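Phenylalanine ammonia-lyase (Rhodosporidium toruloides, PDB 1Y2M) catalyses the non-oxidative deamination of L-phenylalanine and L-tyrosine to trans-cinnamate and p-coumarate, releasing ammonium, and works as a homotetramer built as a dimer of dimers. Local coordinates at residues B[586-591]-B[597-602]; B[550-555]-B[576-581]; B[606-611]-B[620-625]; B[538-543]-B[638-643]. All blocks are in the same frame, centred on the assembly; numbering follows the deposited sequence.

Contact 1 of 4, residues B[586-591]-B[597-602]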
loop_
_atom_site.group_PDB
_atom_site.type_symbol
_atom_site.label_atom_id
_atom_site.label_comp_id
_atom_site.label_asym_id
_atom_site.label_seq_id
_atom_site.Cartn_x
_atom_site.Cartn_y
_atom_site.Cartn_z
ATOM N N GLU B 586 37.242 -11.252 19.193
ATOM C CA GLU B 586 35.835 -10.974 18.807
ATOM C C GLU B 586 35.770 -10.068 17.592
ATOM O O GLU B 586 34.799 -10.084 16.834
ATOM C CB GLU B 586 35.065 -10.347 19.969
ATOM C CG GLU B 586 33.655 -9.900 19.595
ATOM C CD GLU B 586 32.667 -9.817 20.774
ATOM O OE1 GLU B 586 32.906 -10.445 21.837
ATOM O OE2 GLU B 586 31.622 -9.135 20.598
ATOM N N GLN B 587 36.805 -9.271 17.383
ATOM C CA GLN B 587 36.783 -8.282 16.349
ATOM C C GLN B 587 37.650 -8.600 15.130
ATOM O O GLN B 587 37.600 -7.884 14.146
ATOM C CB GLN B 587 37.060 -6.893 16.945
ATOM C CG GLN B 587 38.426 -6.628 17.334
ATOM C CD GLN B 587 38.592 -5.444 18.316
ATOM O OE1 GLN B 587 39.588 -5.374 18.971
ATOM N NE2 GLN B 587 37.636 -4.514 18.365
ATOM N N THR B 588 38.398 -9.691 15.177
ATOM C CA THR B 588 39.221 -10.115 14.057
ATOM C C THR B 588 38.666 -11.375 13.393
ATOM O O THR B 588 39.397 -12.111 12.733
ATOM C CB THR B 588 40.654 -10.342 14.493
ATOM O OG1 THR B 588 40.697 -11.324 15.532
ATOM C CG2 THR B 588 41.219 -9.016 15.042
ATOM N N ASN B 589 37.348 -11.519 13.445
ATOM C CA ASN B 589 36.677 -12.664 12.887
ATOM C C ASN B 589 36.589 -12.661 11.336
ATOM O O ASN B 589 36.134 -13.651 10.748
ATOM C CB ASN B 589 35.304 -12.888 13.556
ATOM C CG ASN B 589 34.415 -11.609 13.580
ATOM O OD1 ASN B 589 34.921 -10.464 13.559
ATOM N ND2 ASN B 589 33.075 -11.809 13.625
ATOM N N SER B 590 37.084 -11.581 10.697
ATOM C CA SER B 590 37.246 -11.538 9.234
ATOM C C SER B 590 38.673 -11.747 8.778
ATOM O O SER B 590 38.908 -11.657 7.596
ATOM C CB SER B 590 36.748 -10.220 8.646
ATOM O OG SER B 590 35.393 -10.013 9.038
ATOM N N TYR B 591 39.627 -11.961 9.706
ATOM C CA TYR B 591 41.009 -12.216 9.376
ATOM C C TYR B 591 41.215 -13.669 9.060
ATOM O O TYR B 591 40.595 -14.549 9.685
ATOM C CB TYR B 591 41.931 -11.915 10.572
ATOM C CG TYR B 591 42.242 -10.470 10.910
ATOM C CD1 TYR B 591 43.529 -10.127 11.305
ATOM C CD2 TYR B 591 41.277 -9.478 10.902
ATOM C CE1 TYR B 591 43.862 -8.848 11.640
ATOM C CE2 TYR B 591 41.621 -8.163 11.261
ATOM C CZ TYR B 591 42.914 -7.881 11.625
ATOM O OH TYR B 591 43.345 -6.630 11.974
ATOM N N TRP B 597 45.971 -14.885 14.436
ATOM C CA TRP B 597 46.630 -15.302 15.687
ATOM C C TRP B 597 47.880 -14.487 15.997
ATOM O O TRP B 597 48.172 -14.226 17.149
ATOM C CB TRP B 597 46.886 -16.810 15.685
ATOM C CG TRP B 597 45.575 -17.507 15.995
ATOM C CD1 TRP B 597 44.786 -18.214 15.147
ATOM C CD2 TRP B 597 44.892 -17.450 17.240
ATOM N NE1 TRP B 597 43.663 -18.637 15.796
ATOM C CE2 TRP B 597 43.702 -18.190 17.090
ATOM C CE3 TRP B 597 45.167 -16.840 18.476
ATOM C CZ2 TRP B 597 42.785 -18.335 18.136
ATOM C CZ3 TRP B 597 44.265 -17.009 19.522
ATOM C CH2 TRP B 597 43.085 -17.759 19.336
ATOM N N HIS B 598 48.625 -14.082 14.977
ATOM C CA HIS B 598 49.741 -13.197 15.198
ATOM C C HIS B 598 49.267 -11.833 15.682
ATOM O O HIS B 598 49.889 -11.259 16.554
ATOM C CB HIS B 598 50.637 -13.133 13.963
ATOM C CG HIS B 598 51.447 -14.373 13.794
ATOM N ND1 HIS B 598 52.578 -14.634 14.541
ATOM C CD2 HIS B 598 51.256 -15.459 13.011
ATOM C CE1 HIS B 598 53.050 -15.823 14.227
ATOM N NE2 HIS B 598 52.277 -16.340 13.293
ATOM N N ASP B 599 48.163 -11.352 15.139
ATOM C CA ASP B 599 47.569 -10.110 15.638
ATOM C C ASP B 599 47.148 -10.194 17.127
ATOM O O ASP B 599 47.492 -9.338 17.972
ATOM C CB ASP B 599 46.385 -9.731 14.731
ATOM C CG ASP B 599 45.547 -8.609 15.321
ATOM O OD1 ASP B 599 45.792 -7.427 14.941
ATOM O OD2 ASP B 599 44.726 -8.892 16.218
ATOM N N ALA B 600 46.454 -11.259 17.460
ATOM C CA ALA B 600 45.970 -11.429 18.847
ATOM C C ALA B 600 47.097 -11.458 19.870
ATOM O O ALA B 600 47.056 -10.784 20.917
ATOM C CB ALA B 600 45.159 -12.689 18.960
ATOM N N PHE B 601 48.110 -12.258 19.598
ATOM C CA PHE B 601 49.249 -12.332 20.499
ATOM C C PHE B 601 50.158 -11.122 20.470
ATOM O O PHE B 601 50.871 -10.887 21.457
ATOM C CB PHE B 601 49.991 -13.673 20.363
ATOM C CG PHE B 601 49.272 -14.777 21.066
ATOM C CD1 PHE B 601 49.397 -14.876 22.450
ATOM C CD2 PHE B 601 48.409 -15.655 20.400
ATOM C CE1 PHE B 601 48.726 -15.826 23.169
ATOM C CE2 PHE B 601 47.740 -16.622 21.115
ATOM C CZ PHE B 601 47.895 -16.712 22.523
ATOM N N SER B 602 50.148 -10.362 19.384
ATOM C CA SER B 602 50.846 -9.085 19.351
ATOM C C SER B 602 50.221 -8.155 20.391
ATOM O O SER B 602 50.916 -7.565 21.209
ATOM C CB SER B 602 50.796 -8.444 17.979
ATOM O OG SER B 602 51.493 -7.207 18.011
HETATM O O HOH W 1 43.307 -11.273 16.348
#
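D599 lays its carboxylate obliquely against the Y591 ring, with OD1 3.9 Å from the phenol OH, and its other oxygen against the methyl of T588. The setting is a helical hairpin: helix 570-587 ends, a type I beta turn runs from T588 to Y591, closed by Y591 N to T588 O (3.0 Å), and helix 593-611 carries D599 back past it. The carboxylate reaches across because CG of D599 lies anti to the backbone N (chi1 169°), and its plane stands 60° from that of the ring. No direct bond joins the two segments. Instead a single water spans them, accepting from T588 OG1 at 2.7 Å and donating to D599 OD2 at 2.8 Å. The strongest partner of D599 OD2 is the guanidinium of R584, in a salt bridge, while T588 OG1 also receives a hydrogen bond from R596. A threonine suits this place because its hydroxyl serves the polar network, while its CB lies over the tyrosine ring and its methyl beside the carboxylate. With an alanine in place of D599, the water would probably lose its acceptor and R584 a charged mate, and a gap would open beside the tyrosine ring. Next to the turn lies a second subunit, whose F603 packs on D599 and whose E355 packs on Y591. Within the hairpin, Y591 turns one ring face to its own turn: CB of T588 sits 3.7 Å above that plane, offset toward the rim.

Contact 2 of 4, residues B[550-555]-B[576-581]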
loop_
_atom_site.group_PDB
_atom_site.type_symbol
_atom_site.label_atom_id
_atom_site.label_comp_id
_atom_site.label_asym_id
_atom_site.label_seq_id
_atom_site.Cartn_x
_atom_site.Cartn_y
_atom_site.Cartn_z
ATOM N N PRO B 550 44.066 -23.964 28.795
ATOM C CA PRO B 550 45.232 -24.584 29.383
ATOM C C PRO B 550 46.561 -24.327 28.668
ATOM O O PRO B 550 47.616 -24.193 29.313
ATOM C CB PRO B 550 44.880 -26.080 29.338
ATOM C CG PRO B 550 43.413 -26.085 29.425
ATOM C CD PRO B 550 42.980 -24.945 28.576
ATOM N N ALA B 551 46.506 -24.298 27.338
ATOM C CA ALA B 551 47.691 -24.054 26.505
ATOM C C ALA B 551 48.313 -22.671 26.797
ATOM O O ALA B 551 49.539 -22.520 26.861
ATOM C CB ALA B 551 47.331 -24.188 25.013
ATOM N N ILE B 552 47.455 -21.686 26.990
ATOM C CA ILE B 552 47.880 -20.314 27.342
ATOM C C ILE B 552 48.653 -20.323 28.646
ATOM O O ILE B 552 49.783 -19.821 28.739
ATOM C CB ILE B 552 46.667 -19.399 27.466
ATOM C CG1 ILE B 552 46.117 -19.088 26.084
ATOM C CG2 ILE B 552 47.018 -18.043 28.192
ATOM C CD1 ILE B 552 44.700 -18.570 26.102
ATOM N N VAL B 553 48.032 -20.916 29.652
ATOM C CA VAL B 553 48.662 -21.009 30.963
ATOM C C VAL B 553 50.024 -21.683 30.835
ATOM O O VAL B 553 51.031 -21.238 31.405
ATOM C CB VAL B 553 47.746 -21.757 31.945
ATOM C CG1 VAL B 553 48.458 -21.968 33.274
ATOM C CG2 VAL B 553 46.434 -20.996 32.134
ATOM N N SER B 554 50.057 -22.796 30.116
ATOM C CA SER B 554 51.258 -23.585 29.974
ATOM C C SER B 554 52.391 -22.831 29.300
ATOM O O SER B 554 53.545 -22.886 29.738
ATOM C CB SER B 554 50.944 -24.843 29.182
ATOM O OG SER B 554 52.143 -25.526 28.846
ATOM N N LEU B 555 52.051 -22.117 28.218
ATOM C CA LEU B 555 53.059 -21.339 27.483
ATOM C C LEU B 555 53.567 -20.184 28.327
ATOM O O LEU B 555 54.752 -19.873 28.309
ATOM C CB LEU B 555 52.496 -20.824 26.156
ATOM C CG LEU B 555 52.492 -21.866 25.032
ATOM C CD1 LEU B 555 51.535 -21.464 23.918
ATOM C CD2 LEU B 555 53.899 -22.125 24.495
ATOM N N LYS B 576 44.778 -11.174 32.636
ATOM C CA LYS B 576 44.772 -10.015 31.744
ATOM C C LYS B 576 45.087 -10.424 30.311
ATOM O O LYS B 576 44.509 -9.877 29.350
ATOM C CB LYS B 576 45.725 -8.940 32.263
ATOM C CG LYS B 576 45.204 -8.221 33.523
ATOM C CD LYS B 576 46.085 -7.011 33.866
ATOM C CE LYS B 576 45.712 -6.345 35.169
ATOM N NZ LYS B 576 44.278 -6.036 35.218
ATOM N N VAL B 577 45.942 -11.418 30.133
ATOM C CA VAL B 577 46.216 -11.970 28.786
ATOM C C VAL B 577 44.944 -12.588 28.216
ATOM O O VAL B 577 44.593 -12.316 27.080
ATOM C CB VAL B 577 47.412 -12.958 28.761
ATOM C CG1 VAL B 577 47.421 -13.834 27.519
ATOM C CG2 VAL B 577 48.711 -12.185 28.832
ATOM N N ASN B 578 44.231 -13.374 29.007
ATOM C CA ASN B 578 42.955 -13.933 28.565
ATOM C C ASN B 578 41.960 -12.857 28.182
ATOM O O ASN B 578 41.258 -12.966 27.165
ATOM C CB ASN B 578 42.358 -14.836 29.669
ATOM C CG ASN B 578 43.071 -16.197 29.823
ATOM O OD1 ASN B 578 43.705 -16.701 28.914
ATOM N ND2 ASN B 578 42.930 -16.792 30.997
ATOM N N LYS B 579 41.901 -11.769 28.936
ATOM C CA LYS B 579 40.927 -10.762 28.640
ATOM C C LYS B 579 41.306 -10.034 27.357
ATOM O O LYS B 579 40.442 -9.700 26.553
ATOM C CB LYS B 579 40.813 -9.756 29.755
ATOM C CG LYS B 579 40.195 -10.295 31.038
ATOM C CD LYS B 579 39.784 -9.226 32.084
ATOM C CE LYS B 579 40.334 -7.829 31.844
ATOM N NZ LYS B 579 39.496 -7.052 30.870
ATOM N N THR B 580 42.601 -9.801 27.180
ATOM C CA THR B 580 43.033 -9.090 25.978
ATOM C C THR B 580 42.766 -9.951 24.735
ATOM O O THR B 580 42.269 -9.455 23.699
ATOM C CB THR B 580 44.509 -8.758 26.074
ATOM O OG1 THR B 580 44.729 -7.811 27.137
ATOM C CG2 THR B 580 45.072 -8.226 24.719
ATOM N N LEU B 581 43.100 -11.230 24.820
ATOM C CA LEU B 581 42.845 -12.132 23.697
ATOM C C LEU B 581 41.341 -12.210 23.364
ATOM O O LEU B 581 40.918 -12.103 22.206
ATOM C CB LEU B 581 43.393 -13.503 23.990
ATOM C CG LEU B 581 44.909 -13.660 24.088
ATOM C CD1 LEU B 581 45.206 -15.003 24.741
ATOM C CD2 LEU B 581 45.550 -13.534 22.694
#
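Helices 550-555 and 576-581 run at 130° to each other with their axes 11.2 Å apart, and I552 and N578 mark the closest backbone approach. This is an inclined, roughly antiparallel helix pair in an all-helical bundle, joining the end of the long helix 506-560 to the next helix of the chain. At such a separation larger side chains must bridge the space, and I552 does so from its side alone. Its two branches divide the work: CG2 meets V577 CG1 at 4.3 Å, while CD1 travels on and meets the leucine L581 tip to tip, 3.9 Å from CD1 of that residue. An extended chi2 of 162° carries CD1 out to this distance. A beta-branched isoleucine thus suits the place, since its short branch reaches V577 and its longer one L581. N578 is partly exposed at the margin, where a polar amide is tolerated; its CG lies anti to the carbonyl carbon (chi1 -74°), which brings the side chain round toward I552. Behind L581, A600 of helix 593-611 continues the apolar layer. The amide oxygen OD1 of N578 touches both isoleucine methyls from one side, 3.5 Å from CD1 and 3.6 Å from CG2.

Contact 3 of 4, residues B[606-611]-B[620-625]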
loop_
_atom_site.group_PDB
_atom_site.type_symbol
_atom_site.label_atom_id
_atom_site.label_comp_id
_atom_site.label_asym_id
_atom_site.label_seq_id
_atom_site.Cartn_x
_atom_site.Cartn_y
_atom_site.Cartn_z
ATOM N N GLY B 606 51.677 -6.628 24.389
ATOM C CA GLY B 606 51.554 -5.324 25.066
ATOM C C GLY B 606 51.101 -5.483 26.508
ATOM O O GLY B 606 51.634 -4.829 27.386
ATOM N N THR B 607 50.195 -6.437 26.743
ATOM C CA THR B 607 49.716 -6.708 28.112
ATOM C C THR B 607 50.877 -7.289 28.925
ATOM O O THR B 607 51.122 -6.920 30.102
ATOM C CB THR B 607 48.496 -7.644 28.067
ATOM O OG1 THR B 607 47.401 -6.978 27.393
ATOM C CG2 THR B 607 48.102 -8.035 29.491
ATOM N N VAL B 608 51.653 -8.180 28.312
ATOM C CA VAL B 608 52.827 -8.716 28.991
ATOM C C VAL B 608 53.818 -7.619 29.410
ATOM O O VAL B 608 54.330 -7.616 30.528
ATOM C CB VAL B 608 53.554 -9.792 28.163
ATOM C CG1 VAL B 608 54.850 -10.268 28.839
ATOM C CG2 VAL B 608 52.606 -10.966 27.870
ATOM N N VAL B 609 54.078 -6.664 28.492
ATOM C CA VAL B 609 54.976 -5.560 28.769
ATOM C C VAL B 609 54.554 -4.802 30.058
ATOM O O VAL B 609 55.407 -4.442 30.872
ATOM C CB VAL B 609 55.057 -4.576 27.577
ATOM C CG1 VAL B 609 55.734 -3.276 27.974
ATOM C CG2 VAL B 609 55.815 -5.218 26.399
ATOM N N GLU B 610 53.244 -4.529 30.190
ATOM C CA GLU B 610 52.706 -3.854 31.350
ATOM C C GLU B 610 52.802 -4.729 32.599
ATOM O O GLU B 610 53.386 -4.345 33.605
ATOM C CB GLU B 610 51.252 -3.466 31.138
ATOM C CG GLU B 610 50.619 -2.758 32.305
ATOM C CD GLU B 610 49.263 -2.132 31.969
ATOM O OE1 GLU B 610 48.888 -2.061 30.767
ATOM O OE2 GLU B 610 48.575 -1.696 32.918
ATOM N N VAL B 611 52.211 -5.915 32.514
ATOM C CA VAL B 611 52.056 -6.750 33.720
ATOM C C VAL B 611 53.413 -7.207 34.268
ATOM O O VAL B 611 53.646 -7.250 35.495
ATOM C CB VAL B 611 51.128 -7.940 33.447
ATOM C CG1 VAL B 611 51.118 -8.857 34.649
ATOM C CG2 VAL B 611 49.728 -7.441 33.134
ATOM N N ALA B 620 63.248 -10.109 23.205
ATOM C CA ALA B 620 63.348 -11.329 22.391
ATOM C C ALA B 620 62.516 -12.465 23.006
ATOM O O ALA B 620 61.873 -13.252 22.306
ATOM C CB ALA B 620 64.803 -11.752 22.241
ATOM N N ALA B 621 62.555 -12.551 24.336
ATOM C CA ALA B 621 61.848 -13.600 25.087
ATOM C C ALA B 621 60.349 -13.423 25.022
ATOM O O ALA B 621 59.598 -14.387 24.842
ATOM C CB ALA B 621 62.302 -13.600 26.502
ATOM N N VAL B 622 59.894 -12.175 25.151
ATOM C CA VAL B 622 58.471 -11.886 25.002
ATOM C C VAL B 622 58.039 -12.153 23.567
ATOM O O VAL B 622 56.977 -12.742 23.337
ATOM C CB VAL B 622 58.099 -10.457 25.453
ATOM C CG1 VAL B 622 56.639 -10.252 25.266
ATOM C CG2 VAL B 622 58.448 -10.296 26.914
ATOM N N ASN B 623 58.850 -11.756 22.593
ATOM C CA ASN B 623 58.453 -11.986 21.192
ATOM C C ASN B 623 58.384 -13.489 20.891
ATOM O O ASN B 623 57.527 -13.966 20.142
ATOM C CB ASN B 623 59.416 -11.284 20.244
ATOM C CG ASN B 623 58.918 -11.250 18.790
ATOM O OD1 ASN B 623 57.794 -10.862 18.510
ATOM N ND2 ASN B 623 59.806 -11.609 17.862
ATOM N N ALA B 624 59.311 -14.237 21.485
ATOM C CA ALA B 624 59.342 -15.711 21.324
ATOM C C ALA B 624 58.086 -16.372 21.847
ATOM O O ALA B 624 57.543 -17.273 21.219
ATOM C CB ALA B 624 60.551 -16.281 22.004
ATOM N N TRP B 625 57.634 -15.935 23.021
ATOM C CA TRP B 625 56.365 -16.380 23.570
ATOM C C TRP B 625 55.221 -16.083 22.599
ATOM O O TRP B 625 54.410 -16.963 22.254
ATOM C CB TRP B 625 56.129 -15.694 24.911
ATOM C CG TRP B 625 54.777 -15.904 25.407
ATOM C CD1 TRP B 625 54.281 -17.024 26.003
ATOM C CD2 TRP B 625 53.686 -14.976 25.336
ATOM N NE1 TRP B 625 52.961 -16.856 26.317
ATOM C CE2 TRP B 625 52.565 -15.609 25.910
ATOM C CE3 TRP B 625 53.526 -13.686 24.800
ATOM C CZ2 TRP B 625 51.336 -14.989 26.010
ATOM C CZ3 TRP B 625 52.303 -13.073 24.924
ATOM C CH2 TRP B 625 51.229 -13.718 25.513
#
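From its CB, which points toward helix 619-646, V608 forks into two methyls that meet different residues of that helix. CG1 goes to V622, reaching it tip to tip, 4.0 Å from CG1 and 4.1 Å from CG2 of that valine. CG2 goes to the indole of W625, 3.6 Å from CZ3 and 3.9 Å from CH2, coming at the ring obliquely. The two helices form a helical hairpin, 593-611 returning through a short connection into 619-646, and V608 fills the notch between V622 and W625, residues three apart and so on the same side of their helix. With CG1 anti to the backbone N (chi1 175°), V608 sends one methyl to each neighbour. Valine suits the position because its forked, short chain fits where the backbones draw close, the CA atoms of V608 and V622 being 7.6 Å apart. If V608 were replaced by a glycine, V622 would probably lose its methyl partner and the CZ3-CH2 side of the indole the valine against it, opening a gap between the helices. Tryptophan, by contrast, is long enough to gather several helices: its ring also meets F601 edge-to-face and lies among H559, F560, L555 and I556 of helix 506-560. The hairpin also borders a second subunit, where V609 packs on V609 of that neighbouring chain. The indole also lies close to its own backbone, with the carbonyl O of V622 at the ring edge, in its plane.

Contact 4 of 4, residues B[538-543]-B[638-643]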
loop_
_atom_site.group_PDB
_atom_site.type_symbol
_atom_site.label_atom_id
_atom_site.label_comp_id
_atom_site.label_asym_id
_atom_site.label_seq_id
_atom_site.Cartn_x
_atom_site.Cartn_y
_atom_site.Cartn_z
ATOM N N ARG B 538 30.186 -22.214 16.278
ATOM C CA ARG B 538 30.294 -21.922 17.698
ATOM C C ARG B 538 30.795 -23.115 18.503
ATOM O O ARG B 538 31.587 -23.000 19.451
ATOM C CB ARG B 538 28.970 -21.429 18.251
ATOM C CG ARG B 538 29.119 -20.783 19.635
ATOM C CD ARG B 538 29.843 -19.461 19.602
ATOM N NE ARG B 538 28.989 -18.351 19.165
ATOM C CZ ARG B 538 29.406 -17.100 18.969
ATOM N NH1 ARG B 538 30.709 -16.828 19.087
ATOM N NH2 ARG B 538 28.554 -16.165 18.667
ATOM N N ALA B 539 30.325 -24.298 18.134
ATOM C CA ALA B 539 30.768 -25.517 18.833
ATOM C C ALA B 539 32.269 -25.743 18.636
ATOM O O ALA B 539 32.941 -26.153 19.613
ATOM C CB ALA B 539 29.977 -26.692 18.360
ATOM N N ILE B 540 32.775 -25.498 17.413
ATOM C CA ILE B 540 34.228 -25.526 17.135
ATOM C C ILE B 540 34.992 -24.537 18.034
ATOM O O ILE B 540 36.022 -24.875 18.634
ATOM C CB ILE B 540 34.516 -25.238 15.630
ATOM C CG1 ILE B 540 34.100 -26.438 14.820
ATOM C CG2 ILE B 540 35.967 -24.930 15.388
ATOM C CD1 ILE B 540 33.987 -26.153 13.289
ATOM N N GLU B 541 34.453 -23.336 18.162
ATOM C CA GLU B 541 35.029 -22.340 19.058
ATOM C C GLU B 541 35.093 -22.867 20.483
ATOM O O GLU B 541 36.119 -22.759 21.148
ATOM C CB GLU B 541 34.225 -21.062 19.028
ATOM C CG GLU B 541 34.650 -20.023 20.032
ATOM C CD GLU B 541 33.731 -18.800 20.049
ATOM O OE1 GLU B 541 33.017 -18.536 19.059
ATOM O OE2 GLU B 541 33.693 -18.111 21.083
ATOM N N PHE B 542 34.005 -23.466 20.940
ATOM C CA PHE B 542 33.981 -24.042 22.291
ATOM C C PHE B 542 34.975 -25.181 22.476
ATOM O O PHE B 542 35.669 -25.239 23.503
ATOM C CB PHE B 542 32.586 -24.532 22.626
ATOM C CG PHE B 542 31.629 -23.436 23.050
ATOM C CD1 PHE B 542 31.907 -22.092 22.851
ATOM C CD2 PHE B 542 30.435 -23.779 23.659
ATOM C CE1 PHE B 542 30.989 -21.086 23.234
ATOM C CE2 PHE B 542 29.527 -22.804 24.048
ATOM C CZ PHE B 542 29.804 -21.465 23.836
ATOM N N GLU B 543 35.070 -26.080 21.487
ATOM C CA GLU B 543 36.062 -27.172 21.569
ATOM C C GLU B 543 37.484 -26.646 21.609
ATOM O O GLU B 543 38.319 -27.134 22.395
ATOM C CB GLU B 543 35.938 -28.154 20.402
ATOM C CG GLU B 543 34.644 -28.911 20.418
ATOM C CD GLU B 543 34.520 -29.804 21.616
ATOM O OE1 GLU B 543 35.416 -30.639 21.821
ATOM O OE2 GLU B 543 33.555 -29.648 22.383
ATOM N N ARG B 638 43.519 -25.792 13.510
ATOM C CA ARG B 638 43.470 -26.719 12.384
ATOM C C ARG B 638 43.053 -28.108 12.883
ATOM O O ARG B 638 42.250 -28.802 12.237
ATOM C CB ARG B 638 44.813 -26.751 11.662
ATOM C CG ARG B 638 45.095 -25.466 10.933
ATOM C CD ARG B 638 46.252 -25.582 9.968
ATOM N NE ARG B 638 46.564 -24.318 9.281
ATOM C CZ ARG B 638 47.747 -23.721 9.289
ATOM N NH1 ARG B 638 48.786 -24.258 9.924
ATOM N NH2 ARG B 638 47.898 -22.588 8.611
ATOM N N GLN B 639 43.564 -28.503 14.053
ATOM C CA GLN B 639 43.268 -29.852 14.569
ATOM C C GLN B 639 41.821 -29.995 15.013
ATOM O O GLN B 639 41.156 -30.990 14.688
ATOM C CB GLN B 639 44.278 -30.347 15.605
ATOM C CG GLN B 639 44.295 -29.797 16.983
ATOM C CD GLN B 639 45.487 -30.413 17.836
ATOM O OE1 GLN B 639 46.609 -30.589 17.334
ATOM N NE2 GLN B 639 45.222 -30.722 19.100
ATOM N N VAL B 640 41.295 -28.959 15.641
ATOM C CA VAL B 640 39.894 -28.968 16.063
ATOM C C VAL B 640 38.944 -28.982 14.850
ATOM O O VAL B 640 37.943 -29.711 14.830
ATOM C CB VAL B 640 39.583 -27.774 16.977
ATOM C CG1 VAL B 640 38.127 -27.687 17.293
ATOM C CG2 VAL B 640 40.409 -27.898 18.270
ATOM N N ARG B 641 39.282 -28.198 13.835
ATOM C CA ARG B 641 38.530 -28.254 12.606
ATOM C C ARG B 641 38.583 -29.652 11.982
ATOM O O ARG B 641 37.551 -30.197 11.593
ATOM C CB ARG B 641 39.077 -27.282 11.609
ATOM C CG ARG B 641 38.711 -25.889 11.973
ATOM C CD ARG B 641 39.554 -24.917 11.136
ATOM N NE ARG B 641 39.143 -23.521 11.238
ATOM C CZ ARG B 641 39.793 -22.539 10.615
ATOM N NH1 ARG B 641 40.848 -22.797 9.871
ATOM N NH2 ARG B 641 39.338 -21.312 10.686
ATOM N N GLU B 642 39.768 -30.254 11.909
ATOM C CA GLU B 642 39.862 -31.582 11.287
ATOM C C GLU B 642 39.065 -32.607 12.063
ATOM O O GLU B 642 38.407 -33.467 11.458
ATOM C CB GLU B 642 41.305 -32.036 11.136
ATOM C CG GLU B 642 41.912 -31.651 9.875
ATOM C CD GLU B 642 41.074 -32.056 8.676
ATOM O OE1 GLU B 642 40.667 -33.227 8.556
ATOM O OE2 GLU B 642 40.834 -31.177 7.847
ATOM N N THR B 643 39.085 -32.503 13.392
ATOM C CA THR B 643 38.326 -33.426 14.222
ATOM C C THR B 643 36.831 -33.320 13.880
ATOM O O THR B 643 36.171 -34.354 13.700
ATOM C CB THR B 643 38.553 -33.155 15.683
ATOM O OG1 THR B 643 39.910 -33.441 16.002
ATOM C CG2 THR B 643 37.619 -33.986 16.545
#
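Helices 538-543 and 638-643 pass each other at 128° with their axes 9.7 Å apart, and their backbones come nearest at I540 and V640, whose CA atoms are 6.7 Å apart. This is a crossing of two long helices, 506-560 and 619-646, in the all-helical part of the chain, and it joins elements far apart in sequence. V640 occupies the centre. Its CG1, anti to the backbone N (chi1 174°), points at the opposing helix and meets three groups there: the carbonyl O of I540 at 3.8 Å, the CG2 methyl of the same isoleucine at 4.0 Å, and the CB of E543. A short beta-branched residue suits this spot because one methyl can settle on the opposing backbone while the helices remain close. I540 and V640 slide past each other in opposite directions, so their contact is along their flanks. The same CG2 of I540 also lies 4.5 Å from CG of R641, which offers only the aliphatic root of its chain here.

E543 shows how a charged residue can serve an apolar interface. Its CB joins the packing, but the chain bends at chi2 (-65°) and leads the carboxylate away, to a hydrogen bond with Y657 and a salt bridge with K546. Farther round helix 538-543, R538 spends its guanidinium within its own helix and on the carbonyls of A303, N449 and R450. Its NH1 lies 2.9 Å from OE1 of E541, in a salt bridge that uses the syn lone pair of that oxygen.

In the fold
All four contacts lie on one side of the chain's centre, among the helices of a single bundle, away from the annotated sites. Contacts 1 and 2 share helix 570-587, contacts 1 and 3 helix 593-611, contacts 2 and 4 helix 506-560, and contacts 3 and 4 helix 619-646; contact 4 closes a loop that contains the other three. Contacts 1, 2 and 3 touch one another, through L581 on F601, F601 on W625, and a probable hydrogen bond between T580 and T607. Contacts 2 and 3 are buried and mainly apolar, contact 1 is buried yet polar and water-bridged, and contact 4 is partly buried. A second subunit borders contacts 1 and 3.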